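Local coordinates for peptide-binding protein (Photobacterium damsela subsp. piscicida, PDB 6SQX), which cleaves the peptidoglycan of potentially competing bacteria as a secreted NlpC/P60 endopeptidase, probably with a cysteine-type mechanism, at residues Tyr171-Ile176 and Ala416-Lys421; Lys202-Leu207 and Leu327-Phe332; Trp338-Arg341 and Tyr345-Asn348; Ile30-Phe35 and Asn307-Pro312. All coordinates share one frame; numbering follows the deposited sequence.

Interaction 1 (Tyr171-Ile176 and Ala416-Lys421). With EDO (1,2-ethanediol), chain J; EDO (1,2-ethanediol), chain P.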
loop_
_atom_site.group_PDB
_atom_site.type_symbol
_atom_site.label_atom_id
_atom_site.label_comp_id
_atom_site.label_asym_id
_atom_site.label_seq_id
_atom_site.Cartn_x
_atom_site.Cartn_y
_atom_site.Cartn_z
ATOM N N TYR A 171 16.133 0.038 9.335
ATOM C CA TYR A 171 15.552 -0.309 8.047
ATOM C C TYR A 171 14.558 -1.458 8.229
ATOM O O TYR A 171 14.828 -2.398 8.990
ATOM C CB TYR A 171 16.681 -0.712 7.074
ATOM C CG TYR A 171 16.182 -1.021 5.694
ATOM C CD1 TYR A 171 16.077 -0.026 4.728
ATOM C CD2 TYR A 171 15.816 -2.328 5.341
ATOM C CE1 TYR A 171 15.618 -0.314 3.420
ATOM C CE2 TYR A 171 15.341 -2.615 4.078
ATOM C CZ TYR A 171 15.235 -1.613 3.113
ATOM O OH TYR A 171 14.751 -1.930 1.851
ATOM N N PRO A 172 13.386 -1.421 7.572
ATOM C CA PRO A 172 12.966 -0.462 6.531
ATOM C C PRO A 172 12.162 0.734 7.088
ATOM O O PRO A 172 11.510 1.437 6.293
ATOM C CB PRO A 172 12.042 -1.319 5.631
ATOM C CG PRO A 172 11.308 -2.272 6.645
ATOM C CD PRO A 172 12.481 -2.600 7.620
ATOM N N PHE A 173 12.190 0.940 8.409
ATOM C CA PHE A 173 11.332 1.939 9.059
ATOM C C PHE A 173 11.932 3.349 8.989
ATOM O O PHE A 173 12.226 3.993 10.008
ATOM C CB PHE A 173 11.067 1.491 10.489
ATOM C CG PHE A 173 10.296 0.214 10.569
ATOM C CD1 PHE A 173 8.919 0.184 10.300
ATOM C CD2 PHE A 173 10.955 -1.017 10.795
ATOM C CE1 PHE A 173 8.193 -1.018 10.309
ATOM C CE2 PHE A 173 10.229 -2.213 10.833
ATOM C CZ PHE A 173 8.854 -2.218 10.566
ATOM N N ASP A 174 12.082 3.827 7.747
ATOM C CA ASP A 174 12.387 5.232 7.468
ATOM C C ASP A 174 11.067 5.982 7.481
ATOM O O ASP A 174 10.250 5.805 6.587
ATOM C CB ASP A 174 13.026 5.305 6.077
ATOM C CG ASP A 174 13.181 6.738 5.555
ATOM O OD1 ASP A 174 12.898 7.703 6.312
ATOM O OD2 ASP A 174 13.584 6.898 4.390
ATOM N N TYR A 175 10.859 6.824 8.498
ATOM C CA TYR A 175 9.530 7.404 8.654
ATOM C C TYR A 175 9.205 8.459 7.611
ATOM O O TYR A 175 8.025 8.831 7.498
ATOM C CB TYR A 175 9.360 7.924 10.094
ATOM C CG TYR A 175 9.290 6.741 11.039
ATOM C CD1 TYR A 175 8.161 5.910 11.066
ATOM C CD2 TYR A 175 10.392 6.363 11.799
ATOM C CE1 TYR A 175 8.130 4.765 11.899
ATOM C CE2 TYR A 175 10.354 5.258 12.632
ATOM C CZ TYR A 175 9.223 4.459 12.660
ATOM O OH TYR A 175 9.192 3.341 13.473
ATOM N N ILE A 176 10.196 8.916 6.832
ATOM C CA ILE A 176 9.928 9.811 5.701
ATOM C C ILE A 176 9.247 9.074 4.560
ATOM O O ILE A 176 8.606 9.701 3.703
ATOM C CB ILE A 176 11.230 10.477 5.208
ATOM C CG1 ILE A 176 11.998 11.124 6.364
ATOM C CG2 ILE A 176 10.956 11.483 4.085
ATOM C CD1 ILE A 176 11.220 12.172 7.116
ATOM N N ALA A 416 1.414 -8.875 4.908
ATOM C CA ALA A 416 2.820 -8.499 4.941
ATOM C C ALA A 416 3.109 -8.033 6.359
ATOM O O ALA A 416 2.849 -6.872 6.698
ATOM C CB ALA A 416 3.141 -7.380 3.937
ATOM N N PRO A 417 3.609 -8.905 7.226
ATOM C CA PRO A 417 3.949 -8.501 8.593
ATOM C C PRO A 417 5.441 -8.277 8.743
ATOM O O PRO A 417 6.230 -8.980 8.090
ATOM C CB PRO A 417 3.535 -9.722 9.408
ATOM C CG PRO A 417 3.849 -10.908 8.488
ATOM C CD PRO A 417 3.616 -10.369 7.044
ATOM N N TRP A 418 5.866 -7.370 9.617
ATOM C CA TRP A 418 7.270 -7.256 9.938
ATOM C C TRP A 418 7.659 -8.275 10.991
ATOM O O TRP A 418 8.545 -9.100 10.769
ATOM C CB TRP A 418 7.614 -5.831 10.430
ATOM C CG TRP A 418 9.038 -5.764 10.871
ATOM C CD1 TRP A 418 9.516 -5.675 12.141
ATOM C CD2 TRP A 418 10.190 -5.877 10.008
ATOM N NE1 TRP A 418 10.911 -5.669 12.136
ATOM C CE2 TRP A 418 11.337 -5.828 10.831
ATOM C CE3 TRP A 418 10.355 -6.029 8.619
ATOM C CZ2 TRP A 418 12.626 -5.873 10.313
ATOM C CZ3 TRP A 418 11.634 -6.099 8.109
ATOM C CH2 TRP A 418 12.762 -6.024 8.960
ATOM N N GLY A 419 7.028 -8.242 12.156
ATOM C CA GLY A 419 7.349 -9.200 13.202
ATOM C C GLY A 419 6.348 -9.106 14.326
ATOM O O GLY A 419 5.669 -8.084 14.495
ATOM N N VAL A 420 6.243 -10.158 15.070
ATOM C CA VAL A 420 5.289 -10.168 16.181
ATOM C C VAL A 420 5.996 -9.688 17.436
ATOM O O VAL A 420 7.146 -10.081 17.717
ATOM C CB VAL A 420 4.709 -11.575 16.401
ATOM C CG1 VAL A 420 3.604 -11.533 17.489
ATOM C CG2 VAL A 420 4.181 -12.116 15.067
ATOM N N LYS A 421 5.301 -8.879 18.245
ATOM C CA LYS A 421 5.911 -8.367 19.465
ATOM C C LYS A 421 6.200 -9.493 20.476
ATOM O O LYS A 421 5.379 -10.392 20.698
ATOM C CB LYS A 421 5.003 -7.307 20.127
ATOM C CG LYS A 421 5.615 -6.632 21.383
ATOM C CD LYS A 421 4.770 -5.464 21.919
ATOM C CE LYS A 421 5.202 -5.096 23.333
ATOM N NZ LYS A 421 4.743 -3.728 23.672
HETATM C C1 EDO J . 2.831 -8.056 12.220
HETATM O O1 EDO J . 3.922 -7.132 12.081
HETATM C C2 EDO J . 1.965 -7.824 13.452
HETATM O O2 EDO J . 2.785 -7.945 14.626
HETATM C C1 EDO P . 6.390 0.466 13.273
HETATM O O1 EDO P . 6.309 1.871 13.092
HETATM C C2 EDO P . 7.832 0.213 13.675
HETATM O O2 EDO P . 8.003 -1.150 14.073
#
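Trp418 lays one face of its indole against Phe173 and Pro172. Phe173 meets the five-membered ring with its edge. This is a T-shaped stack, with centroids 4.8 Å apart and planes at 89°. Phe173 CZ comes to 3.6 Å from Trp418 CG. On the same face Pro172 covers the six-membered ring. Its CD stands 4.0 Å from the centroid of that ring, a CH-pi contact, and 3.6 Å from Trp418 CZ3. With CG anti to the backbone N (chi1 175°), the Trp418 indole extends toward the loop 171-176. The contact joins a loop of the SH3b1-type domain to Trp418, just before strand 419-424, in the NlpC/P60 part of the chain. Within the loop, the peptide bond before Pro172 is cis, and Phe173 is the centre of an inverse gamma turn closed by a weak bond from Asp174 N to Pro172 O. Next comes an Asx turn, in which Ile176 N donates to Asp174 OD1 over 3.0 Å, from above the carboxylate plane. Asp174 also has a salt bridge to Arg152. The Phe173 ring is flanked on one face by C2 of an ethanediol, 3.5 Å above its plane, and meets Trp315 as well. Another ethanediol sits at the strand start and bonds to Gly419 O through its O2 at 2.9 Å. Tyr171 OH is hydrogen-bonded to Asp319, and Trp418 touches Leu433 on the neighbouring strand.

Interaction 2 (Lys202-Leu207 and Leu327-Phe332); sequences KGQGTL and LLKRLF. With EDO (1,2-ethanediol), chain I.
Lys329 NZ and the amide of Gln204 share a water, which accepts from Lys329 NZ at 2.7 Å and from Gln204 NE2 at 2.9 Å. Gln204 stands in the type I' beta turn of a hairpin that joins strands 198-203 and 206-211 of the SH3b1-type domain. Lys329 comes from the middle of helix 326-334 of the NlpC/P60 domain. Two weak direct bonds accompany the water bridge: Lys329 NZ to Gln204 OE1 at 3.1 Å, and Lys329 NZ to the backbone O of Gln204 at 3.3 Å. The ammonium group is also hydrogen-bonded to Leu339 O and makes a cation-pi contact with Trp338. Gln204 OE1 in turn accepts from Trp338 NE1, which should help to hold the amide in place. The lysine chain is extended as far as CE, and only its last torsion bends (chi4 63°), bringing NZ round to the turn. The hairpin itself is closed by Gly203 N to Thr206 O and Thr206 N to Gly203 O, both 2.9 Å. Behind the lysine, Leu328 and Leu331 pack on strand 395-405. Lys329 CE also lies 3.3 Å from Gln204 O.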
loop_
_atom_site.group_PDB
_atom_site.type_symbol
_atom_site.label_atom_id
_atom_site.label_comp_id
_atom_site.label_asym_id
_atom_site.label_seq_id
_atom_site.Cartn_x
_atom_site.Cartn_y
_atom_site.Cartn_z
ATOM N N LYS A 202 -0.373 14.703 -5.145
ATOM C CA LYS A 202 -1.293 13.790 -4.477
ATOM C C LYS A 202 -1.941 12.886 -5.510
ATOM O O LYS A 202 -2.181 13.302 -6.647
ATOM C CB LYS A 202 -2.357 14.548 -3.647
ATOM C CG LYS A 202 -3.120 15.653 -4.420
ATOM C CD LYS A 202 -3.898 16.473 -3.382
ATOM C CE LYS A 202 -4.694 17.609 -4.021
ATOM N NZ LYS A 202 -6.057 17.208 -4.519
ATOM N N GLY A 203 -2.220 11.651 -5.098
ATOM C CA GLY A 203 -2.892 10.699 -5.968
ATOM C C GLY A 203 -2.969 9.353 -5.273
ATOM O O GLY A 203 -2.199 9.072 -4.349
ATOM N N GLN A 204 -3.932 8.537 -5.725
ATOM C CA GLN A 204 -4.124 7.211 -5.127
ATOM C C GLN A 204 -4.309 7.259 -3.600
ATOM O O GLN A 204 -4.093 6.266 -2.894
ATOM C CB GLN A 204 -3.011 6.235 -5.555
ATOM C CG GLN A 204 -3.321 5.432 -6.813
ATOM C CD GLN A 204 -4.404 4.406 -6.574
ATOM O OE1 GLN A 204 -5.466 4.734 -6.039
ATOM N NE2 GLN A 204 -4.135 3.139 -6.907
ATOM N N GLY A 205 -4.799 8.380 -3.055
ATOM C CA GLY A 205 -4.995 8.442 -1.613
ATOM C C GLY A 205 -3.737 8.755 -0.827
ATOM O O GLY A 205 -3.696 8.548 0.402
ATOM N N THR A 206 -2.696 9.267 -1.492
ATOM C CA THR A 206 -1.434 9.660 -0.863
ATOM C C THR A 206 -1.069 11.098 -1.228
ATOM O O THR A 206 -1.314 11.546 -2.360
ATOM C CB THR A 206 -0.282 8.694 -1.307
ATOM O OG1 THR A 206 -0.387 7.457 -0.599
ATOM C CG2 THR A 206 1.089 9.292 -1.034
ATOM N N LEU A 207 -0.475 11.808 -0.259
ATOM C CA LEU A 207 0.064 13.149 -0.439
ATOM C C LEU A 207 1.549 13.104 -0.109
ATOM O O LEU A 207 1.932 12.577 0.937
ATOM C CB LEU A 207 -0.599 14.114 0.546
ATOM C CG LEU A 207 0.012 15.516 0.708
ATOM C CD1 LEU A 207 -0.294 16.383 -0.568
ATOM C CD2 LEU A 207 -0.563 16.195 1.972
ATOM N N LEU A 327 0.261 -3.700 0.498
ATOM C CA LEU A 327 0.111 -4.979 -0.197
ATOM C C LEU A 327 -1.336 -5.189 -0.618
ATOM O O LEU A 327 -1.634 -5.598 -1.763
ATOM C CB LEU A 327 0.520 -6.106 0.749
ATOM C CG LEU A 327 0.179 -7.519 0.273
ATOM C CD1 LEU A 327 1.061 -7.926 -0.975
ATOM C CD2 LEU A 327 0.329 -8.556 1.423
ATOM N N LEU A 328 -2.265 -4.976 0.326
ATOM C CA LEU A 328 -3.669 -5.240 0.033
ATOM C C LEU A 328 -4.228 -4.249 -0.985
ATOM O O LEU A 328 -4.955 -4.646 -1.910
ATOM C CB LEU A 328 -4.509 -5.212 1.327
ATOM C CG LEU A 328 -3.938 -6.131 2.417
ATOM C CD1 LEU A 328 -4.877 -6.081 3.667
ATOM C CD2 LEU A 328 -3.760 -7.583 1.938
ATOM N N LYS A 329 -3.913 -2.956 -0.827
ATOM C CA LYS A 329 -4.336 -1.974 -1.819
ATOM C C LYS A 329 -3.850 -2.376 -3.215
ATOM O O LYS A 329 -4.596 -2.299 -4.203
ATOM C CB LYS A 329 -3.800 -0.598 -1.397
ATOM C CG LYS A 329 -4.119 0.515 -2.403
ATOM C CD LYS A 329 -3.661 1.869 -1.901
ATOM C CE LYS A 329 -3.758 2.963 -2.938
ATOM N NZ LYS A 329 -5.198 3.189 -3.355
ATOM N N ARG A 330 -2.600 -2.869 -3.305
ATOM C CA ARG A 330 -2.025 -3.189 -4.597
ATOM C C ARG A 330 -2.724 -4.409 -5.199
ATOM O O ARG A 330 -3.099 -4.406 -6.379
ATOM C CB ARG A 330 -0.526 -3.431 -4.387
ATOM C CG ARG A 330 0.239 -3.633 -5.684
ATOM C CD ARG A 330 1.727 -3.827 -5.354
ATOM N NE ARG A 330 2.479 -3.902 -6.599
ATOM C CZ ARG A 330 3.769 -4.170 -6.662
ATOM N NH1 ARG A 330 4.459 -4.377 -5.530
ATOM N NH2 ARG A 330 4.349 -4.220 -7.875
ATOM N N LEU A 331 -2.879 -5.486 -4.403
ATOM C CA LEU A 331 -3.539 -6.685 -4.920
ATOM C C LEU A 331 -4.913 -6.318 -5.486
ATOM O O LEU A 331 -5.285 -6.709 -6.601
ATOM C CB LEU A 331 -3.698 -7.726 -3.805
ATOM C CG LEU A 331 -4.640 -8.919 -4.114
ATOM C CD1 LEU A 331 -3.976 -9.796 -5.152
ATOM C CD2 LEU A 331 -5.000 -9.714 -2.849
ATOM N N PHE A 332 -5.704 -5.558 -4.716
ATOM C CA PHE A 332 -7.073 -5.298 -5.136
ATOM C C PHE A 332 -7.136 -4.388 -6.351
ATOM O O PHE A 332 -8.091 -4.482 -7.139
ATOM C CB PHE A 332 -7.902 -4.784 -3.950
ATOM C CG PHE A 332 -8.379 -5.895 -3.053
ATOM C CD1 PHE A 332 -9.461 -6.679 -3.433
ATOM C CD2 PHE A 332 -7.698 -6.198 -1.858
ATOM C CE1 PHE A 332 -9.920 -7.748 -2.625
ATOM C CE2 PHE A 332 -8.141 -7.263 -1.049
ATOM C CZ PHE A 332 -9.267 -8.034 -1.439
HETATM C C1 EDO I . 2.027 14.464 5.396
HETATM O O1 EDO I . 3.439 14.388 5.648
HETATM C C2 EDO I . 1.753 13.717 4.100
HETATM O O2 EDO I . 2.836 13.983 3.216
HETATM O O HOH W 1 -6.016 1.490 -5.347
#

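Interaction 3 (Trp338-Arg341 and Tyr345-Asn348)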
loop_
_atom_site.group_PDB
_atom_site.type_symbol
_atom_site.label_atom_id
_atom_site.label_comp_id
_atom_site.label_asym_id
_atom_site.label_seq_id
_atom_site.Cartn_x
_atom_site.Cartn_y
_atom_site.Cartn_z
ATOM N N TRP A 338 -10.919 -0.634 -5.077
ATOM C CA TRP A 338 -10.112 0.462 -4.550
ATOM C C TRP A 338 -10.122 0.411 -3.033
ATOM O O TRP A 338 -11.204 0.459 -2.422
ATOM C CB TRP A 338 -10.697 1.815 -4.981
ATOM C CG TRP A 338 -9.739 2.961 -4.781
ATOM C CD1 TRP A 338 -8.781 3.402 -5.668
ATOM C CD2 TRP A 338 -9.636 3.809 -3.619
ATOM N NE1 TRP A 338 -8.100 4.468 -5.128
ATOM C CE2 TRP A 338 -8.597 4.729 -3.866
ATOM C CE3 TRP A 338 -10.337 3.883 -2.403
ATOM C CZ2 TRP A 338 -8.221 5.704 -2.942
ATOM C CZ3 TRP A 338 -9.973 4.867 -1.479
ATOM C CH2 TRP A 338 -8.924 5.761 -1.748
ATOM N N LEU A 339 -8.926 0.373 -2.433
ATOM C CA LEU A 339 -8.741 0.534 -0.997
ATOM C C LEU A 339 -7.927 1.790 -0.732
ATOM O O LEU A 339 -7.059 2.162 -1.531
ATOM C CB LEU A 339 -7.929 -0.653 -0.428
ATOM C CG LEU A 339 -8.562 -2.045 -0.519
ATOM C CD1 LEU A 339 -7.712 -3.076 0.252
ATOM C CD2 LEU A 339 -10.024 -2.098 -0.083
ATOM N N PRO A 340 -8.152 2.446 0.411
ATOM C CA PRO A 340 -7.253 3.545 0.807
ATOM C C PRO A 340 -5.858 3.076 1.152
ATOM O O PRO A 340 -5.620 1.869 1.223
ATOM C CB PRO A 340 -7.944 4.191 2.014
ATOM C CG PRO A 340 -9.066 3.320 2.371
ATOM C CD PRO A 340 -9.295 2.267 1.315
ATOM N N ARG A 341 -4.950 3.997 1.434
ATOM C CA ARG A 341 -3.539 3.657 1.579
ATOM C C ARG A 341 -3.223 2.912 2.876
ATOM O O ARG A 341 -2.427 1.951 2.872
ATOM C CB ARG A 341 -2.712 4.931 1.503
ATOM C CG ARG A 341 -1.251 4.760 1.937
ATOM C CD ARG A 341 -0.471 3.904 0.946
ATOM N NE ARG A 341 0.905 3.715 1.403
ATOM C CZ ARG A 341 1.326 2.662 2.104
ATOM N NH1 ARG A 341 0.465 1.727 2.460
ATOM N NH2 ARG A 341 2.598 2.566 2.431
ATOM N N TYR A 345 -7.519 3.535 7.593
ATOM C CA TYR A 345 -8.525 3.957 6.630
ATOM C C TYR A 345 -9.128 2.776 5.888
ATOM O O TYR A 345 -10.316 2.800 5.538
ATOM C CB TYR A 345 -7.955 5.024 5.692
ATOM C CG TYR A 345 -7.701 6.318 6.429
ATOM C CD1 TYR A 345 -8.738 7.224 6.637
ATOM C CD2 TYR A 345 -6.441 6.624 6.947
ATOM C CE1 TYR A 345 -8.511 8.403 7.337
ATOM C CE2 TYR A 345 -6.201 7.798 7.638
ATOM C CZ TYR A 345 -7.244 8.682 7.836
ATOM O OH TYR A 345 -7.034 9.839 8.523
ATOM N N GLN A 346 -8.332 1.716 5.643
ATOM C CA GLN A 346 -8.910 0.501 5.065
ATOM C C GLN A 346 -9.945 -0.093 6.006
ATOM O O GLN A 346 -11.087 -0.383 5.600
ATOM C CB GLN A 346 -7.803 -0.528 4.755
ATOM C CG GLN A 346 -6.871 -0.052 3.636
ATOM C CD GLN A 346 -5.771 -1.034 3.330
ATOM O OE1 GLN A 346 -5.514 -1.951 4.105
ATOM N NE2 GLN A 346 -5.085 -0.809 2.224
ATOM N N ALA A 347 -9.563 -0.247 7.283
ATOM C CA ALA A 347 -10.449 -0.897 8.246
ATOM C C ALA A 347 -11.748 -0.126 8.423
ATOM O O ALA A 347 -12.808 -0.728 8.580
ATOM C CB ALA A 347 -9.758 -1.027 9.596
ATOM N N ASN A 348 -11.682 1.207 8.395
ATOM C CA ASN A 348 -12.846 2.030 8.688
ATOM C C ASN A 348 -13.628 2.472 7.458
ATOM O O ASN A 348 -14.825 2.766 7.580
ATOM C CB ASN A 348 -12.413 3.220 9.539
ATOM C CG ASN A 348 -12.158 2.814 10.965
ATOM O OD1 ASN A 348 -13.087 2.802 11.783
ATOM N ND2 ASN A 348 -10.909 2.491 11.293
#
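Gln346 NE2 donates to Pro340 O at 2.9 Å, with an N-H...O angle of 153°. It is the one hydrogen bond between the two segments. The oxygen is met nearly end-on, at a C=O...N angle of 163°, and lies close to the plane of the glutamine amide. The side chain gets there by staying extended beyond CG (chi2 179°). NE2 also donates to Ser325 O, so two backbone carbonyls hold this buried amide and fix its rotation. The packing contacts are made by Pro340 and Leu339. Pro340 lies against the first turn of helix 343-349, and its CB touches Tyr345 CB at 3.8 Å. The proline ring also packs on the backbone carbonyl of Tyr345, with Pro340 CG 3.4 Å from Tyr345 O. Pro340 CD faces Gln346 CG at 4.1 Å. Leu339 crosses Gln346 at about a right angle, with its CB 3.9 Å and its CD1 4.0 Å from Gln346 NE2. The ring of Tyr345 leads away from this contact and stacks on Tyr79. In the NlpC/P60 fold, which belongs to the papain-like clan, residues 338-341 lie in the loop that links helix 326-334 to helix 343-349. Ser325 is next to Cys324, which is oxidised to the sulfonic acid here, so the amide of Gln346 ties the start of helix 326-334 to the loop. Among the polar contacts outside the two segments, the guanidinium of Arg341 forms a salt bridge with Asp323 and donates to Ser179 OG and Leu178 O.

Interaction 4 (Ile30-Phe35 and Asn307-Pro312); sequences ITQDAF and NYIGMP. With EDO (1,2-ethanediol), chain O.
Gln32 and Ile309 meet from two tight turns, with their CA atoms 7.2 Å apart: Gln32 is the centre of an inverse gamma turn, and Ile309 is the second residue of a type II beta turn from Tyr308 to Met311. The beta turn directly follows helix 298-308. It is closed by Met311 N to Tyr308 O at 2.9 Å, and Gly310 takes the positive phi of its third position. The contact is by van der Waals packing at the surface. Ile309 turns both of its branches to the glutamine. Its CG2 is 3.6 Å from Gln32 OE1, and its CD1 is 3.8 Å from the same oxygen. CD1 also comes to 3.9 Å from the backbone C of Gln32. The glutamine chain bends at chi2 (-55°), which folds the amide back over its own segment. Gln32 NE2 then donates to Ile30 O at 2.9 Å, from well above the carbonyl plane. It also donates to the backbone O of Ile439, whose side chain touches Ile309, so strand 438-441 backs the same spot. These two bonds hold the amide beside the isoleucine. Further along, Phe35 N bonds to Asp33 OD1 at 3.0 Å in an Asx turn. Asn306 of helix 298-308 binds both Asp33 OD1 and Ala34 N, and Ala34 packs on Ala302 and Ile305. The N-terminal loop is thus fastened along the end of this helix. At the start of the 30-35 segment, an ethanediol, probably from the crystallisation liquor, is held by Thr31 N and by Thr31 OG1, the latter 2.8 Å from the ethanediol O2.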
loop_
_atom_site.group_PDB
_atom_site.type_symbol
_atom_site.label_atom_id
_atom_site.label_comp_id
_atom_site.label_asym_id
_atom_site.label_seq_id
_atom_site.Cartn_x
_atom_site.Cartn_y
_atom_site.Cartn_z
ATOM N N ILE A 30 2.761 -22.303 7.354
ATOM C CA ILE A 30 1.809 -23.026 6.523
ATOM C C ILE A 30 2.195 -22.941 5.041
ATOM O O ILE A 30 3.113 -22.222 4.645
ATOM C CB ILE A 30 0.352 -22.599 6.779
ATOM C CG1 ILE A 30 0.157 -21.107 6.504
ATOM C CG2 ILE A 30 -0.018 -22.965 8.200
ATOM C CD1 ILE A 30 -1.290 -20.666 6.716
ATOM N N THR A 31 1.476 -23.706 4.225
ATOM C CA THR A 31 1.846 -23.836 2.818
ATOM C C THR A 31 1.698 -22.505 2.086
ATOM O O THR A 31 0.635 -21.874 2.146
ATOM C CB THR A 31 0.938 -24.883 2.174
ATOM O OG1 THR A 31 1.149 -26.140 2.821
ATOM C CG2 THR A 31 1.246 -25.074 0.700
ATOM N N GLN A 32 2.740 -22.114 1.348
ATOM C CA GLN A 32 2.754 -20.828 0.624
ATOM C C GLN A 32 2.233 -21.019 -0.807
ATOM O O GLN A 32 2.961 -20.906 -1.811
ATOM C CB GLN A 32 4.141 -20.206 0.665
ATOM C CG GLN A 32 4.570 -19.886 2.082
ATOM C CD GLN A 32 3.520 -18.997 2.784
ATOM O OE1 GLN A 32 3.139 -17.957 2.237
ATOM N NE2 GLN A 32 3.037 -19.420 3.947
ATOM N N ASP A 33 0.928 -21.295 -0.900
ATOM C CA ASP A 33 0.277 -21.426 -2.200
ATOM C C ASP A 33 -1.207 -21.179 -1.967
ATOM O O ASP A 33 -1.854 -21.954 -1.258
ATOM C CB ASP A 33 0.523 -22.825 -2.759
ATOM C CG ASP A 33 -0.109 -23.037 -4.140
ATOM O OD1 ASP A 33 -0.883 -22.187 -4.645
ATOM O OD2 ASP A 33 0.177 -24.069 -4.791
ATOM N N ALA A 34 -1.735 -20.087 -2.526
ATOM C CA ALA A 34 -3.121 -19.743 -2.277
ATOM C C ALA A 34 -4.058 -20.852 -2.728
ATOM O O ALA A 34 -5.172 -20.972 -2.204
ATOM C CB ALA A 34 -3.482 -18.438 -3.003
ATOM N N PHE A 35 -3.639 -21.692 -3.677
ATOM C CA PHE A 35 -4.557 -22.723 -4.144
ATOM C C PHE A 35 -4.779 -23.810 -3.103
ATOM O O PHE A 35 -5.736 -24.581 -3.239
ATOM C CB PHE A 35 -4.036 -23.369 -5.440
ATOM C CG PHE A 35 -4.224 -22.498 -6.662
ATOM C CD1 PHE A 35 -5.475 -22.345 -7.217
ATOM C CD2 PHE A 35 -3.163 -21.820 -7.231
ATOM C CE1 PHE A 35 -5.673 -21.566 -8.331
ATOM C CE2 PHE A 35 -3.356 -21.016 -8.358
ATOM C CZ PHE A 35 -4.626 -20.882 -8.895
ATOM N N ASN A 307 2.110 -14.466 -6.564
ATOM C CA ASN A 307 3.182 -13.627 -7.100
ATOM C C ASN A 307 3.774 -12.675 -6.060
ATOM O O ASN A 307 4.900 -12.178 -6.258
ATOM C CB ASN A 307 2.702 -12.784 -8.279
ATOM C CG ASN A 307 2.457 -13.611 -9.531
ATOM O OD1 ASN A 307 2.929 -14.755 -9.659
ATOM N ND2 ASN A 307 1.743 -13.035 -10.467
ATOM N N TYR A 308 3.034 -12.375 -4.979
ATOM C CA TYR A 308 3.550 -11.478 -3.944
ATOM C C TYR A 308 4.274 -12.194 -2.817
ATOM O O TYR A 308 5.045 -11.548 -2.087
ATOM C CB TYR A 308 2.418 -10.614 -3.310
ATOM C CG TYR A 308 1.846 -9.609 -4.280
ATOM C CD1 TYR A 308 2.609 -8.503 -4.689
ATOM C CD2 TYR A 308 0.534 -9.746 -4.765
ATOM C CE1 TYR A 308 2.099 -7.592 -5.604
ATOM C CE2 TYR A 308 0.008 -8.829 -5.696
ATOM C CZ TYR A 308 0.791 -7.763 -6.094
ATOM O OH TYR A 308 0.297 -6.859 -7.015
ATOM N N ILE A 309 4.006 -13.496 -2.641
ATOM C CA ILE A 309 4.597 -14.215 -1.524
ATOM C C ILE A 309 6.106 -14.149 -1.628
ATOM O O ILE A 309 6.682 -14.365 -2.706
ATOM C CB ILE A 309 4.097 -15.662 -1.481
ATOM C CG1 ILE A 309 2.575 -15.712 -1.166
ATOM C CG2 ILE A 309 4.947 -16.493 -0.503
ATOM C CD1 ILE A 309 1.929 -17.125 -1.228
ATOM N N GLY A 310 6.750 -13.841 -0.517
ATOM C CA GLY A 310 8.181 -13.680 -0.460
ATOM C C GLY A 310 8.683 -12.265 -0.721
ATOM O O GLY A 310 9.892 -12.006 -0.526
ATOM N N MET A 311 7.806 -11.320 -1.139
ATOM C CA MET A 311 8.259 -9.940 -1.266
ATOM C C MET A 311 8.672 -9.400 0.102
ATOM O O MET A 311 7.919 -9.563 1.071
ATOM C CB MET A 311 7.080 -9.134 -1.777
ATOM C CG MET A 311 7.371 -7.639 -1.803
ATOM S SD MET A 311 6.085 -6.617 -2.598
ATOM C CE MET A 311 4.609 -7.077 -1.663
ATOM N N PRO A 312 9.856 -8.823 0.244
ATOM C CA PRO A 312 10.245 -8.275 1.552
ATOM C C PRO A 312 9.233 -7.240 2.034
ATOM O O PRO A 312 8.589 -6.540 1.242
ATOM C CB PRO A 312 11.608 -7.610 1.283
ATOM C CG PRO A 312 12.116 -8.265 0.018
ATOM C CD PRO A 312 10.892 -8.619 -0.790
HETATM C C1 EDO O . -2.024 -26.121 6.259
HETATM O O1 EDO O . -3.288 -26.525 5.747
HETATM C C2 EDO O . -1.154 -25.617 5.130
HETATM O O2 EDO O . 0.153 -25.958 5.473
#

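From the N terminus, residues 30-35 come first, and interaction 4 closes a long loop back to them at 307-312, the end of helix 298-308 and the turn after it. Interaction 1 starts inside that loop, at 171-176, and closes beyond it at 416-421, so the two cross. Interaction 2 runs from 202-207 to 327-332. It also crosses interaction 4 but lies wholly within the span of interaction 1. Interaction 3 is a short local closure that follows interactions 4 and 2 and falls within interaction 1. Interactions 1 and 2 tie the SH3b1-type domain to the NlpC/P60 domain at sites with centres about 18 Å apart. Interaction 4 adds the N-terminal loop. Interactions 2 and 3 adjoin, with centres about 9 Å apart.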